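Phenolic acid decarboxylase (Sedimentibacter hydroxybenzoicus, PDB 7AE5) catalyses the reversible, non-oxidative decarboxylation of 4-hydroxybenzoate and 3,4-dihydroxybenzoate under anaerobic conditions, using prenylated FMN and manganese as cofactors. Local coordinates at residues Q72-M77 with V213-S218; P424-T429 with G433-M438. All blocks are in the same frame, centred on the assembly; numbering follows the deposited sequence.

Contact 1. Residues Q72-M77 with V213-S218; sequences QNHALM and VTFMAS. With RB (rubidium ion), chain R.
M77 and H74, one helical turn apart on helix 71-77, meet the ring of F215 on helix 211-217 in a small buried helix-to-helix contact built round a Met-aromatic pair. It joins the N-terminal domain of this UbiD-family enzyme to the domain predicted to bind prenylated FMN. The backbones stay well apart, with the CA atoms of M77 and F215 9.4 Å from each other, and three long side chains span the gap. Along M77, CB heads for the facing helix, and CG continues outward opposite the backbone N (chi1 165°). The chain runs extended to M77 SD, which stands obliquely to the F215 ring, 4.8 Å from its centroid. A bend at the last torsion (chi3 87°) then lays the methyl over one face of that ring, displaced toward the rim; M77 CE is 3.6 Å from F215 CD1 and makes a CH-pi contact. The same methyl also sits above one face of the H74 imidazole, toward its rim, and so fills the angle between two rings whose planes are 78° apart. H74 NE2 approaches F215 CE1 to 3.6 Å. H74 ND1 is hydrogen-bonded to Q89 OE1 and W71 packs edge-to-face, which together help to hold the ring's rotation. L93 and L234 also pack on F215. The next residue, M216, belongs to a rubidium site shared with V164, T219, Y223 and E227: the ion is held by M216 O at 2.5 Å and by M216 SD at 2.9 Å.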
ATOM      1  N   GLN C  72     -11.000 -13.301  39.477  1.00 49.78           N
ATOM      2  CA  GLN C  72     -11.186 -13.446  40.915  1.00 51.77           C
ATOM      3  C   GLN C  72     -10.506 -14.713  41.418  1.00 51.93           C
ATOM      4  O   GLN C  72      -9.753 -14.677  42.399  1.00 53.12           O
ATOM      5  CB  GLN C  72     -12.678 -13.458  41.259  1.00 53.17           C
ATOM      6  CG  GLN C  72     -13.344 -12.087  41.255  1.00 54.05           C
ATOM      7  CD  GLN C  72     -13.439 -11.482  39.867  1.00 52.24           C
ATOM      8  OE1 GLN C  72     -13.495 -12.198  38.867  1.00 50.63           O
ATOM      9  NE2 GLN C  72     -13.464 -10.156  39.800  1.00 52.65           N
ATOM     10  N   ASN C  73     -10.758 -15.843  40.752  1.00 45.10           N
ATOM     11  CA  ASN C  73     -10.098 -17.092  41.124  1.00 45.21           C
ATOM     12  C   ASN C  73      -8.590 -16.993  40.929  1.00 44.90           C
ATOM     13  O   ASN C  73      -7.816 -17.527  41.732  1.00 45.62           O
ATOM     14  CB  ASN C  73     -10.663 -18.247  40.298  1.00 44.27           C
ATOM     15  CG  ASN C  73     -12.154 -18.427  40.490  1.00 45.21           C
ATOM     16  OD1 ASN C  73     -12.828 -17.565  41.051  1.00 46.46           O
ATOM     17  ND2 ASN C  73     -12.680 -19.549  40.010  1.00 44.87           N
ATOM     18  N   HIS C  74      -8.160 -16.320  39.860  1.00 44.28           N
ATOM     19  CA  HIS C  74      -6.734 -16.120  39.619  1.00 45.58           C
ATOM     20  C   HIS C  74      -6.102 -15.286  40.725  1.00 46.48           C
ATOM     21  O   HIS C  74      -4.995 -15.591  41.187  1.00 47.55           O
ATOM     22  CB  HIS C  74      -6.533 -15.452  38.258  1.00 45.85           C
ATOM     23  CG  HIS C  74      -5.133 -15.538  37.734  1.00 47.31           C
ATOM     24  ND1 HIS C  74      -4.116 -14.726  38.187  1.00 48.47           N
ATOM     25  CD2 HIS C  74      -4.586 -16.327  36.779  1.00 47.37           C
ATOM     26  CE1 HIS C  74      -3.001 -15.017  37.540  1.00 48.62           C
ATOM     27  NE2 HIS C  74      -3.259 -15.986  36.680  1.00 47.69           N
ATOM     28  N   ALA C  75      -6.791 -14.229  41.162  1.00 49.94           N
ATOM     29  CA  ALA C  75      -6.281 -13.407  42.254  1.00 50.62           C
ATOM     30  C   ALA C  75      -6.137 -14.226  43.529  1.00 51.32           C
ATOM     31  O   ALA C  75      -5.099 -14.178  44.199  1.00 52.37           O
ATOM     32  CB  ALA C  75      -7.204 -12.210  42.484  1.00 50.37           C
ATOM     33  N   LEU C  76      -7.175 -14.991  43.878  1.00 45.94           N
ATOM     34  CA  LEU C  76      -7.106 -15.831  45.068  1.00 47.85           C
ATOM     35  C   LEU C  76      -6.034 -16.901  44.936  1.00 47.34           C
ATOM     36  O   LEU C  76      -5.450 -17.320  45.943  1.00 49.08           O
ATOM     37  CB  LEU C  76      -8.466 -16.473  45.337  1.00 48.49           C
ATOM     38  CG  LEU C  76      -9.620 -15.510  45.612  1.00 49.52           C
ATOM     39  CD1 LEU C  76     -10.950 -16.241  45.544  1.00 49.77           C
ATOM     40  CD2 LEU C  76      -9.446 -14.836  46.964  1.00 52.12           C
ATOM     41  N   MET C  77      -5.764 -17.357  43.709  1.00 49.73           N
ATOM     42  CA  MET C  77      -4.710 -18.344  43.503  1.00 49.54           C
ATOM     43  C   MET C  77      -3.378 -17.832  44.030  1.00 50.69           C
ATOM     44  O   MET C  77      -2.633 -18.572  44.682  1.00 51.53           O
ATOM     45  CB  MET C  77      -4.604 -18.698  42.019  1.00 49.34           C
ATOM     46  CG  MET C  77      -3.323 -19.425  41.638  1.00 49.86           C
ATOM     47  SD  MET C  77      -3.183 -19.755  39.870  1.00 49.44           S
ATOM     48  CE  MET C  77      -2.432 -18.232  39.297  1.00 50.49           C
ATOM     49  N   VAL C 213       0.631 -25.203  41.147  1.00 51.30           N
ATOM     50  CA  VAL C 213       1.262 -26.323  40.457  1.00 51.20           C
ATOM     51  C   VAL C 213       0.732 -26.430  39.034  1.00 50.36           C
ATOM     52  O   VAL C 213       1.501 -26.550  38.073  1.00 51.42           O
ATOM     53  CB  VAL C 213       1.043 -27.628  41.242  1.00 52.51           C
ATOM     54  CG1 VAL C 213       1.505 -28.823  40.422  1.00 52.22           C
ATOM     55  CG2 VAL C 213       1.768 -27.568  42.573  1.00 54.43           C
ATOM     56  N   THR C 214      -0.595 -26.387  38.880  1.00 48.64           N
ATOM     57  CA  THR C 214      -1.193 -26.352  37.549  1.00 47.91           C
ATOM     58  C   THR C 214      -0.698 -25.146  36.762  1.00 48.41           C
ATOM     59  O   THR C 214      -0.500 -25.227  35.543  1.00 49.02           O
ATOM     60  CB  THR C 214      -2.718 -26.324  37.662  1.00 46.58           C
ATOM     61  OG1 THR C 214      -3.161 -27.405  38.492  1.00 47.68           O
ATOM     62  CG2 THR C 214      -3.363 -26.453  36.289  1.00 46.52           C
ATOM     63  N   PHE C 215      -0.486 -24.021  37.448  1.00 51.24           N
ATOM     64  CA  PHE C 215       0.034 -22.825  36.793  1.00 51.69           C
ATOM     65  C   PHE C 215       1.418 -23.078  36.204  1.00 53.31           C
ATOM     66  O   PHE C 215       1.653 -22.828  35.017  1.00 53.97           O
ATOM     67  CB  PHE C 215       0.070 -21.665  37.787  1.00 50.87           C
ATOM     68  CG  PHE C 215       0.127 -20.308  37.142  1.00 50.71           C
ATOM     69  CD1 PHE C 215      -0.936 -19.837  36.387  1.00 49.82           C
ATOM     70  CD2 PHE C 215       1.239 -19.497  37.299  1.00 51.39           C
ATOM     71  CE1 PHE C 215      -0.888 -18.583  35.800  1.00 49.50           C
ATOM     72  CE2 PHE C 215       1.294 -18.244  36.715  1.00 51.15           C
ATOM     73  CZ  PHE C 215       0.228 -17.787  35.965  1.00 50.15           C
ATOM     74  N   MET C 216       2.350 -23.578  37.020  1.00 47.91           N
ATOM     75  CA  MET C 216       3.685 -23.872  36.509  1.00 49.37           C
ATOM     76  C   MET C 216       3.644 -24.961  35.449  1.00 49.84           C
ATOM     77  O   MET C 216       4.418 -24.929  34.484  1.00 50.81           O
ATOM     78  CB  MET C 216       4.614 -24.292  37.641  1.00 49.75           C
ATOM     79  CG  MET C 216       5.981 -24.685  37.140  1.00 51.20           C
ATOM     80  SD  MET C 216       6.041 -26.399  36.570  1.00 51.55           S
ATOM     81  CE  MET C 216       4.966 -27.211  37.772  1.00 50.65           C
ATOM     82  N   ALA C 217       2.766 -25.950  35.624  1.00 46.52           N
ATOM     83  CA  ALA C 217       2.644 -27.002  34.623  1.00 45.82           C
ATOM     84  C   ALA C 217       2.154 -26.431  33.301  1.00 44.36           C
ATOM     85  O   ALA C 217       2.603 -26.849  32.227  1.00 44.68           O
ATOM     86  CB  ALA C 217       1.709 -28.101  35.126  1.00 46.26           C
ATOM     87  N   SER C 218       1.252 -25.453  33.361  1.00 46.75           N
ATOM     88  CA  SER C 218       0.839 -24.732  32.166  1.00 46.48           C
ATOM     89  C   SER C 218       1.905 -23.770  31.667  1.00 47.37           C
ATOM     90  O   SER C 218       1.699 -23.134  30.625  1.00 47.05           O
ATOM     91  CB  SER C 218      -0.460 -23.974  32.445  1.00 45.26           C
ATOM     92  OG  SER C 218      -1.539 -24.877  32.615  1.00 44.38           O
TER
HETATM   93 RB    RB R 502       6.277 -26.306  33.674  1.00367.38          RB

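Contact 2. Residues P424-T429 with G433-M438; sequences PLDPST and GMHTKM
H435 NE2 donates a hydrogen bond to D426 OD2 (2.8 Å), a buried His-carboxylate pair that fastens the turn D426-T429 to the start of strand 434-441. The oxygen offers its anti lone pair and lies close to the imidazole plane, although carboxylate and ring are turned 59° against each other. K383 forms a salt bridge with the same OD2. At the far side of the imidazole, K437 NZ gives a hydrogen bond to H435 ND1 at 3.1 Å, so both ring nitrogens are engaged and the ring's rotation is set. The backbone carbonyls of M379, S382 and P421 also hold NZ, positioning it as donor to ND1. Within the turn, D426 OD1 accepts from S428 N, 3.2 Å away, in an Asx turn, the N-H arriving from above the carboxylate plane. T429 OG1, placed between the backbone N and the carbonyl carbon by chi1 of 55°, donates to D426 O (2.9 Å). G433 N donates to T429 OG1 at 3.3 Å; one hydroxyl thus ties the first residue of the type I turn to the backbone N of G433. The rest is packing: T429 CG2 rests obliquely against the imidazole, 3.6 Å from H435 CD2, and T429 CB abuts M434 O. P424 N lies 3.9 Å from G433 CA. At G433's backbone angles (phi 86°) a CB would be jammed against the carbonyl O of the preceding residue. A neighbouring copy of the protein packs T405 against D426 and T406 against S428. With ND1 accepting from the carbonyl-held lysine and NE2 donating to aspartate, H435 is probably neutral, while the carboxylate is probably ionised and stabilised by K383.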
ATOM      1  N   PRO C 424       1.372 -22.122  12.606  1.00 45.15           N
ATOM      2  CA  PRO C 424       0.278 -22.778  11.870  1.00 46.03           C
ATOM      3  C   PRO C 424      -1.033 -22.802  12.632  1.00 46.78           C
ATOM      4  O   PRO C 424      -2.101 -22.831  12.006  1.00 47.61           O
ATOM      5  CB  PRO C 424       0.814 -24.198  11.628  1.00 46.33           C
ATOM      6  CG  PRO C 424       2.292 -24.111  11.867  1.00 45.67           C
ATOM      7  CD  PRO C 424       2.481 -23.044  12.891  1.00 45.02           C
ATOM      8  N   LEU C 425      -0.989 -22.781  13.967  1.00 50.60           N
ATOM      9  CA  LEU C 425      -2.207 -22.804  14.769  1.00 51.42           C
ATOM     10  C   LEU C 425      -3.065 -21.559  14.580  1.00 51.88           C
ATOM     11  O   LEU C 425      -4.218 -21.551  15.023  1.00 52.92           O
ATOM     12  CB  LEU C 425      -1.858 -22.985  16.248  1.00 50.91           C
ATOM     13  CG  LEU C 425      -0.721 -22.137  16.817  1.00 49.69           C
ATOM     14  CD1 LEU C 425      -1.233 -20.812  17.365  1.00 49.54           C
ATOM     15  CD2 LEU C 425       0.026 -22.920  17.891  1.00 49.17           C
ATOM     16  N   ASP C 426      -2.529 -20.513  13.953  1.00 44.74           N
ATOM     17  CA  ASP C 426      -3.315 -19.378  13.490  1.00 45.17           C
ATOM     18  C   ASP C 426      -3.965 -19.786  12.173  1.00 45.93           C
ATOM     19  O   ASP C 426      -3.302 -19.792  11.129  1.00 45.18           O
ATOM     20  CB  ASP C 426      -2.422 -18.142  13.328  1.00 43.72           C
ATOM     21  CG  ASP C 426      -3.176 -16.912  12.840  1.00 43.78           C
ATOM     22  OD1 ASP C 426      -4.377 -17.009  12.511  1.00 45.22           O
ATOM     23  OD2 ASP C 426      -2.551 -15.832  12.780  1.00 42.44           O
ATOM     24  N   PRO C 427      -5.257 -20.138  12.179  1.00 36.85           N
ATOM     25  CA  PRO C 427      -5.872 -20.706  10.968  1.00 37.52           C
ATOM     26  C   PRO C 427      -6.014 -19.719   9.826  1.00 37.25           C
ATOM     27  O   PRO C 427      -6.273 -20.145   8.694  1.00 37.45           O
ATOM     28  CB  PRO C 427      -7.242 -21.174  11.468  1.00 39.07           C
ATOM     29  CG  PRO C 427      -7.565 -20.212  12.560  1.00 39.41           C
ATOM     30  CD  PRO C 427      -6.249 -19.919  13.246  1.00 38.01           C
ATOM     31  N   SER C 428      -5.852 -18.425  10.080  1.00 36.30           N
ATOM     32  CA  SER C 428      -5.967 -17.412   9.042  1.00 35.79           C
ATOM     33  C   SER C 428      -4.656 -17.156   8.307  1.00 34.09           C
ATOM     34  O   SER C 428      -4.641 -16.351   7.369  1.00 33.57           O
ATOM     35  CB  SER C 428      -6.492 -16.106   9.649  1.00 35.99           C
ATOM     36  OG  SER C 428      -5.451 -15.381  10.279  1.00 34.35           O
ATOM     37  N   THR C 429      -3.568 -17.818   8.696  1.00 36.09           N
ATOM     38  CA  THR C 429      -2.285 -17.610   8.033  1.00 34.91           C
ATOM     39  C   THR C 429      -2.338 -18.104   6.593  1.00 35.21           C
ATOM     40  O   THR C 429      -2.814 -19.210   6.319  1.00 36.05           O
ATOM     41  CB  THR C 429      -1.163 -18.322   8.791  1.00 34.48           C
ATOM     42  OG1 THR C 429      -1.478 -19.712   8.936  1.00 35.32           O
ATOM     43  CG2 THR C 429      -0.961 -17.699  10.158  1.00 34.01           C
ATOM     44  N   GLY C 433       1.480 -20.982   8.430  1.00 40.57           N
ATOM     45  CA  GLY C 433       2.729 -20.892   9.153  1.00 40.11           C
ATOM     46  C   GLY C 433       3.479 -19.591   8.979  1.00 39.52           C
ATOM     47  O   GLY C 433       4.460 -19.363   9.698  1.00 39.26           O
ATOM     48  N   MET C 434       3.067 -18.739   8.043  1.00 36.59           N
ATOM     49  CA  MET C 434       3.652 -17.422   7.851  1.00 36.14           C
ATOM     50  C   MET C 434       2.673 -16.349   8.307  1.00 35.73           C
ATOM     51  O   MET C 434       1.453 -16.508   8.201  1.00 35.96           O
ATOM     52  CB  MET C 434       4.032 -17.187   6.385  1.00 36.31           C
ATOM     53  CG  MET C 434       4.889 -18.286   5.797  1.00 36.80           C
ATOM     54  SD  MET C 434       6.588 -18.210   6.397  1.00 36.97           S
ATOM     55  CE  MET C 434       7.051 -16.553   5.899  1.00 36.78           C
ATOM     56  N   HIS C 435       3.222 -15.254   8.820  1.00 37.28           N
ATOM     57  CA  HIS C 435       2.430 -14.141   9.311  1.00 36.82           C
ATOM     58  C   HIS C 435       2.647 -12.908   8.449  1.00 36.61           C
ATOM     59  O   HIS C 435       3.729 -12.686   7.899  1.00 36.83           O
ATOM     60  CB  HIS C 435       2.781 -13.791  10.762  1.00 36.48           C
ATOM     61  CG  HIS C 435       1.874 -14.413  11.775  1.00 36.59           C
ATOM     62  ND1 HIS C 435       2.255 -14.622  13.083  1.00 36.46           N
ATOM     63  CD2 HIS C 435       0.607 -14.879  11.673  1.00 37.07           C
ATOM     64  CE1 HIS C 435       1.261 -15.187  13.744  1.00 36.86           C
ATOM     65  NE2 HIS C 435       0.249 -15.354  12.911  1.00 37.36           N
ATOM     66  N   THR C 436       1.592 -12.120   8.327  1.00 34.30           N
ATOM     67  CA  THR C 436       1.696 -10.713   7.977  1.00 33.99           C
ATOM     68  C   THR C 436       1.407  -9.950   9.263  1.00 33.44           C
ATOM     69  O   THR C 436       0.290 -10.007   9.783  1.00 33.24           O
ATOM     70  CB  THR C 436       0.729 -10.334   6.862  1.00 34.13           C
ATOM     71  OG1 THR C 436       1.228 -10.827   5.615  1.00 34.57           O
ATOM     72  CG2 THR C 436       0.612  -8.837   6.779  1.00 33.78           C
ATOM     73  N   LYS C 437       2.422  -9.276   9.793  1.00 39.34           N
ATOM     74  CA  LYS C 437       2.310  -8.653  11.104  1.00 39.92           C
ATOM     75  C   LYS C 437       1.588  -7.316  11.013  1.00 35.72           C
ATOM     76  O   LYS C 437       1.632  -6.627   9.989  1.00 30.40           O
ATOM     77  CB  LYS C 437       3.693  -8.448  11.723  1.00 36.17           C
ATOM     78  CG  LYS C 437       4.551  -9.699  11.790  1.00 38.72           C
ATOM     79  CD  LYS C 437       4.027 -10.698  12.803  1.00 45.55           C
ATOM     80  CE  LYS C 437       5.055 -11.783  13.085  1.00 45.49           C
ATOM     81  NZ  LYS C 437       4.542 -12.807  14.037  1.00 48.52           N
ATOM     82  N   MET C 438       0.922  -6.948  12.107  1.00 43.17           N
ATOM     83  CA  MET C 438       0.251  -5.660  12.223  1.00 39.95           C
ATOM     84  C   MET C 438       0.716  -4.974  13.497  1.00 39.17           C
ATOM     85  O   MET C 438       0.476  -5.476  14.601  1.00 43.31           O
ATOM     86  CB  MET C 438      -1.273  -5.815  12.220  1.00 43.07           C
ATOM     87  CG  MET C 438      -2.001  -4.509  11.936  1.00 38.82           C
ATOM     88  SD  MET C 438      -3.799  -4.572  12.075  1.00 40.99           S
ATOM     89  CE  MET C 438      -4.058  -6.229  12.689  1.00 47.61           C
TER

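How the contacts relate
From the N terminus, the chain passes through helix 71-77 and then runs through 135 intervening residues, including much of the antiparallel sheet, before helix 211-217 returns to close contact 1. This closure ties the N-terminal domain to the predicted flavin-binding domain. After helix 227-234 and the remaining strands of the antiparallel sheet, the chain enters the C-terminal domain, where contact 2 closes a short loop with only three residues between its segments, joining the connection after strand 414-421 to strand 434-441 of the five-stranded mixed sheet. The two contacts follow in series, neither nesting nor crossing. Contacts 1 and 2 do not touch: their centres are about 29 Å apart and their nearest atoms about 13 Å.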